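Local coordinates for uncharacterized protein (Actinomyces odontolyticus, PDB 4MJG) that is of unknown function, a DUF4853-family protein, probably a lipoprotein, built around a long, fully antiparallel beta sheet, at residues G41-V46 with V176-T181; T69-S74 with E125-V130. One frame throughout, in Å; residues are numbered along the deposited sequence.

Contact 1 (G41-V46 with V176-T181)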
loop_
_atom_site.group_PDB
_atom_site.type_symbol
_atom_site.label_atom_id
_atom_site.label_comp_id
_atom_site.label_asym_id
_atom_site.label_seq_id
_atom_site.Cartn_x
_atom_site.Cartn_y
_atom_site.Cartn_z
ATOM N N GLY A 41 0.477 -13.050 -13.943
ATOM C CA GLY A 41 1.513 -13.496 -14.859
ATOM C C GLY A 41 2.140 -12.265 -15.474
ATOM O O GLY A 41 2.154 -12.108 -16.694
ATOM N N GLY A 42 2.645 -11.379 -14.624
ATOM C CA GLY A 42 3.212 -10.132 -15.104
ATOM C C GLY A 42 3.771 -9.220 -14.030
ATOM O O GLY A 42 4.477 -9.663 -13.121
ATOM N N GLU A 43 3.411 -7.944 -14.127
ATOM C CA GLU A 43 4.169 -6.873 -13.499
ATOM C C GLU A 43 3.266 -5.808 -12.914
ATOM O O GLU A 43 2.099 -5.689 -13.292
ATOM C CB GLU A 43 5.092 -6.238 -14.544
ATOM C CG GLU A 43 4.380 -5.763 -15.812
ATOM C CD GLU A 43 5.329 -5.361 -16.935
ATOM O OE1 GLU A 43 6.500 -5.809 -16.946
ATOM O OE2 GLU A 43 4.896 -4.596 -17.824
ATOM N N LEU A 44 3.821 -5.032 -11.991
ATOM C CA LEU A 44 3.126 -3.883 -11.413
ATOM C C LEU A 44 3.566 -2.589 -12.092
ATOM O O LEU A 44 4.737 -2.423 -12.422
ATOM C CB LEU A 44 3.424 -3.774 -9.916
ATOM C CG LEU A 44 2.920 -4.881 -8.990
ATOM C CD1 LEU A 44 3.474 -4.685 -7.590
ATOM C CD2 LEU A 44 1.401 -4.916 -8.951
ATOM N N THR A 45 2.620 -1.681 -12.290
ATOM C CA THR A 45 2.905 -0.319 -12.740
ATOM C C THR A 45 2.853 0.595 -11.520
ATOM O O THR A 45 1.950 0.469 -10.696
ATOM C CB THR A 45 1.855 0.149 -13.759
ATOM O OG1 THR A 45 1.792 -0.786 -14.840
ATOM C CG2 THR A 45 2.200 1.526 -14.307
ATOM N N VAL A 46 3.809 1.508 -11.391
ATOM C CA VAL A 46 3.832 2.411 -10.234
ATOM C C VAL A 46 2.965 3.633 -10.531
ATOM O O VAL A 46 3.354 4.517 -11.302
ATOM C CB VAL A 46 5.265 2.831 -9.857
ATOM C CG1 VAL A 46 5.257 3.702 -8.611
ATOM C CG2 VAL A 46 6.135 1.599 -9.644
ATOM N N VAL A 176 5.608 4.582 -18.615
ATOM C CA VAL A 176 5.390 4.457 -17.185
ATOM C C VAL A 176 6.439 3.546 -16.576
ATOM O O VAL A 176 6.986 2.682 -17.262
ATOM C CB VAL A 176 3.973 3.925 -16.867
ATOM C CG1 VAL A 176 2.919 4.841 -17.476
ATOM C CG2 VAL A 176 3.783 2.490 -17.354
ATOM N N PRO A 177 6.727 3.741 -15.285
ATOM C CA PRO A 177 7.651 2.858 -14.597
ATOM C C PRO A 177 6.976 1.571 -14.143
ATOM O O PRO A 177 5.866 1.609 -13.606
ATOM C CB PRO A 177 8.091 3.691 -13.399
ATOM C CG PRO A 177 6.943 4.588 -13.120
ATOM C CD PRO A 177 6.288 4.861 -14.437
ATOM N N THR A 178 7.654 0.447 -14.352
ATOM C CA THR A 178 7.111 -0.858 -14.007
ATOM C C THR A 178 8.066 -1.626 -13.104
ATOM O O THR A 178 9.269 -1.367 -13.092
ATOM C CB THR A 178 6.852 -1.699 -15.272
ATOM O OG1 THR A 178 8.082 -1.889 -15.977
ATOM C CG2 THR A 178 5.853 -1.008 -16.185
ATOM N N LEU A 179 7.515 -2.576 -12.357
ATOM C CA LEU A 179 8.300 -3.443 -11.490
ATOM C C LEU A 179 8.198 -4.882 -11.970
ATOM O O LEU A 179 7.098 -5.388 -12.195
ATOM C CB LEU A 179 7.792 -3.357 -10.054
ATOM C CG LEU A 179 7.830 -1.975 -9.407
ATOM C CD1 LEU A 179 7.148 -2.005 -8.049
ATOM C CD2 LEU A 179 9.264 -1.488 -9.272
ATOM N N THR A 180 9.345 -5.533 -12.129
ATOM C CA THR A 180 9.384 -6.944 -12.509
ATOM C C THR A 180 10.353 -7.704 -11.608
ATOM O O THR A 180 11.370 -7.157 -11.161
ATOM C CB THR A 180 9.760 -7.125 -13.994
ATOM O OG1 THR A 180 10.732 -6.142 -14.375
ATOM C CG2 THR A 180 8.530 -6.978 -14.876
ATOM N N THR A 181 10.027 -8.970 -11.359
ATOM C CA THR A 181 10.749 -9.799 -10.391
ATOM C C THR A 181 12.207 -10.039 -10.798
ATOM O O THR A 181 12.526 -10.107 -11.986
ATOM C CB THR A 181 10.045 -11.159 -10.197
ATOM O OG1 THR A 181 9.924 -11.819 -11.462
ATOM C CG2 THR A 181 8.654 -10.971 -9.586
#

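Contact 2 (T69-S74 with E125-V130)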
loop_
_atom_site.group_PDB
_atom_site.type_symbol
_atom_site.label_atom_id
_atom_site.label_comp_id
_atom_site.label_asym_id
_atom_site.label_seq_id
_atom_site.Cartn_x
_atom_site.Cartn_y
_atom_site.Cartn_z
ATOM N N THR A 69 1.525 3.358 -4.626
ATOM C CA THR A 69 0.319 2.831 -5.230
ATOM C C THR A 69 0.758 2.099 -6.486
ATOM O O THR A 69 1.369 2.702 -7.359
ATOM C CB THR A 69 -0.661 3.954 -5.588
ATOM O OG1 THR A 69 -1.007 4.689 -4.399
ATOM C CG2 THR A 69 -1.917 3.381 -6.221
ATOM N N THR A 70 0.499 0.794 -6.547
ATOM C CA THR A 70 0.869 -0.005 -7.715
ATOM C C THR A 70 -0.354 -0.631 -8.349
ATOM O O THR A 70 -1.348 -0.893 -7.675
ATOM C CB THR A 70 1.884 -1.113 -7.375
ATOM O OG1 THR A 70 1.318 -2.037 -6.438
ATOM C CG2 THR A 70 3.139 -0.511 -6.794
ATOM N N VAL A 71 -0.261 -0.874 -9.654
ATOM C CA VAL A 71 -1.392 -1.338 -10.444
ATOM C C VAL A 71 -1.028 -2.595 -11.224
ATOM O O VAL A 71 -0.051 -2.607 -11.969
ATOM C CB VAL A 71 -1.861 -0.240 -11.419
ATOM C CG1 VAL A 71 -2.967 -0.754 -12.330
ATOM C CG2 VAL A 71 -2.356 0.963 -10.636
ATOM N N ALA A 72 -1.827 -3.644 -11.042
ATOM C CA ALA A 72 -1.676 -4.885 -11.783
ATOM C C ALA A 72 -2.838 -5.016 -12.752
ATOM O O ALA A 72 -3.844 -4.335 -12.595
ATOM C CB ALA A 72 -1.666 -6.065 -10.826
ATOM N N PRO A 73 -2.713 -5.895 -13.757
ATOM C CA PRO A 73 -3.866 -6.123 -14.635
ATOM C C PRO A 73 -5.037 -6.769 -13.889
ATOM O O PRO A 73 -4.847 -7.318 -12.797
ATOM C CB PRO A 73 -3.310 -7.057 -15.716
ATOM C CG PRO A 73 -1.828 -6.845 -15.680
ATOM C CD PRO A 73 -1.506 -6.587 -14.239
ATOM N N SER A 74 -6.230 -6.702 -14.475
ATOM C CA SER A 74 -7.455 -7.067 -13.758
ATOM C C SER A 74 -7.633 -8.573 -13.595
ATOM O O SER A 74 -7.052 -9.369 -14.335
ATOM C CB SER A 74 -8.691 -6.479 -14.451
ATOM O OG SER A 74 -9.830 -6.565 -13.606
ATOM N N GLU A 125 -12.620 -2.969 -13.443
ATOM C CA GLU A 125 -12.589 -3.758 -14.672
ATOM C C GLU A 125 -11.257 -3.593 -15.414
ATOM O O GLU A 125 -10.760 -4.542 -16.028
ATOM C CB GLU A 125 -13.780 -3.390 -15.564
ATOM C CG GLU A 125 -15.111 -3.960 -15.080
ATOM C CD GLU A 125 -15.187 -5.469 -15.230
ATOM O OE1 GLU A 125 -14.921 -5.983 -16.338
ATOM O OE2 GLU A 125 -15.518 -6.147 -14.241
ATOM N N ASP A 126 -10.673 -2.398 -15.334
ATOM C CA ASP A 126 -9.391 -2.105 -15.983
ATOM C C ASP A 126 -8.196 -2.748 -15.281
ATOM O O ASP A 126 -7.300 -3.280 -15.938
ATOM C CB ASP A 126 -9.160 -0.590 -16.068
ATOM C CG ASP A 126 -10.077 0.089 -17.071
ATOM O OD1 ASP A 126 -11.205 -0.402 -17.287
ATOM O OD2 ASP A 126 -9.665 1.121 -17.643
ATOM N N SER A 127 -8.177 -2.691 -13.951
ATOM C CA SER A 127 -6.983 -3.061 -13.196
ATOM C C SER A 127 -7.249 -3.269 -11.707
ATOM O O SER A 127 -8.385 -3.132 -11.243
ATOM C CB SER A 127 -5.949 -1.954 -13.353
ATOM O OG SER A 127 -6.361 -0.790 -12.656
ATOM N N ILE A 128 -6.188 -3.609 -10.972
ATOM C CA ILE A 128 -6.237 -3.751 -9.514
ATOM C C ILE A 128 -5.178 -2.877 -8.859
ATOM O O ILE A 128 -3.982 -3.111 -9.021
ATOM C CB ILE A 128 -6.008 -5.207 -9.071
ATOM C CG1 ILE A 128 -7.148 -6.094 -9.570
ATOM C CG2 ILE A 128 -5.908 -5.297 -7.549
ATOM C CD1 ILE A 128 -6.772 -7.554 -9.643
ATOM N N ALA A 129 -5.626 -1.874 -8.112
ATOM C CA ALA A 129 -4.726 -0.942 -7.456
ATOM C C ALA A 129 -4.450 -1.391 -6.022
ATOM O O ALA A 129 -5.370 -1.715 -5.278
ATOM C CB ALA A 129 -5.325 0.456 -7.472
ATOM N N VAL A 130 -3.179 -1.401 -5.638
ATOM C CA VAL A 130 -2.772 -1.763 -4.278
ATOM C C VAL A 130 -2.193 -0.529 -3.601
ATOM O O VAL A 130 -1.177 0.010 -4.046
ATOM C CB VAL A 130 -1.733 -2.895 -4.276
ATOM C CG1 VAL A 130 -1.446 -3.349 -2.855
ATOM C CG2 VAL A 130 -2.231 -4.065 -5.106
HETATM O O HOH W 1 1.561 -0.879 -3.677
#

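Contact 1 (G41-V46 with V176-T181)
Leu44 O accepts the N-H of Leu179 at 2.8 Å, the shortest bond in this antiparallel pairing of the sheet's first and last strands in chain order, 44-55 and 176-181. The donor lies in the carbonyl plane, and Thr178 CA adds a C-H...O contact to the same oxygen. Leu44 N returns a weak bond to Leu179 O, making Leu44 and Leu179 a hydrogen-bonded pair; further on, Val46 N meets Pro177 O at 3.0 Å, almost straight at 175°. On the face of Leu44 and Leu179, CG2 of Val46 comes against CG of Leu179 at 4.0 Å, the two side chains crossing at a slant, and Val46 CB rests near Pro177 CG. Met161, Val163 and Phe158 pack further against Leu179. Thr45 and Thr178 form the non-hydrogen-bonded pair on the other face. With its CG2 anti to the backbone N (chi1 -55° for OG1), Thr45 sets that methyl 3.6 Å from Val176 CG2. Thr178 OG1 turns instead to Thr164 OG1 on strand 161-166, to which it is hydrogen-bonded. Before the strand proper, the extended side chain of Glu43 runs beside that of Thr180, pointing the same way, with its CB 3.5 Å from Thr180 CG2.

Contact 2 (T69-S74 with E125-V130)
Glu125 O faces the side chain of Ser74 beside the point where the two segments come together, with Ser74 CB 3.2 Å away. The hydroxyl of Ser74 is hydrogen-bonded to Ser124 O, just before the 125-130 segment. Asp126 continues the turn, its carbonyl oxygen also near Ser74 CB. At Ser127 the side chain lies against the partner segment: its CB meets both Ala72 O and CG1 of Val71, the latter at 3.4 Å. Val71 brings CG1 there by holding it anti to the backbone N (chi1 175°), while its CG2 turns toward Ala129.

Regular antiparallel pairing follows. Ile128 and Ala72 exchange two backbone bonds, Ile128 N to Ala72 O at 2.9 Å and Ala72 N to Ile128 O at 3.0 Å. The side chain of Ile128 reaches past Ala72 toward Pro73 and Ser74, CD1 coming 3.7 Å from Pro73 O. Ala129 is the non-hydrogen-bonded partner of Val71, and its CB approaches Val71 CG2 at 4.4 Å. Val130 closes the segment as a second hydrogen-bonded pair: its N-H reaches Thr70 O at 2.8 Å, nearly straight in line with the carbonyl, and its O accepts the N-H of Thr70. A water donates to Val130 O and is also hydrogen-bonded to Thr70 OG1, bridging the strands beside the direct bonds.

Thr70, Ala72, Ile128 and Val130 share one face of the sheet. Val36 of helix 34-40 covers Ala72 and Ile128 there, and Ala33, just before that helix, touches Thr70 and Val130. Strand 44-55 lies on the other side of 62-73 from 127-133, and strand 118-123 flanks 127-133, where Lys122 is hydrogen-bonded to Ala129 through the backbone.

Contacts 1 and 2 are two seams of one antiparallel sheet with one seam between them, their centres about 11 Å apart. Strands 176-181, 44-55, 62-73 and 127-133 lie next to each other in that order, so the two pairings are separated by the seam between 44-55 and 62-73. Across it Thr45 O lies 2.8 Å from Val71 N, a probable hydrogen bond, and Leu44 CD2 packs against Ala72 CB. Along the chain, contact 2 is nested inside the loop that contact 1 closes. The last strand thus lies beside the first strand in sequence, while strands 62-73 and 127-133 come from the chain between.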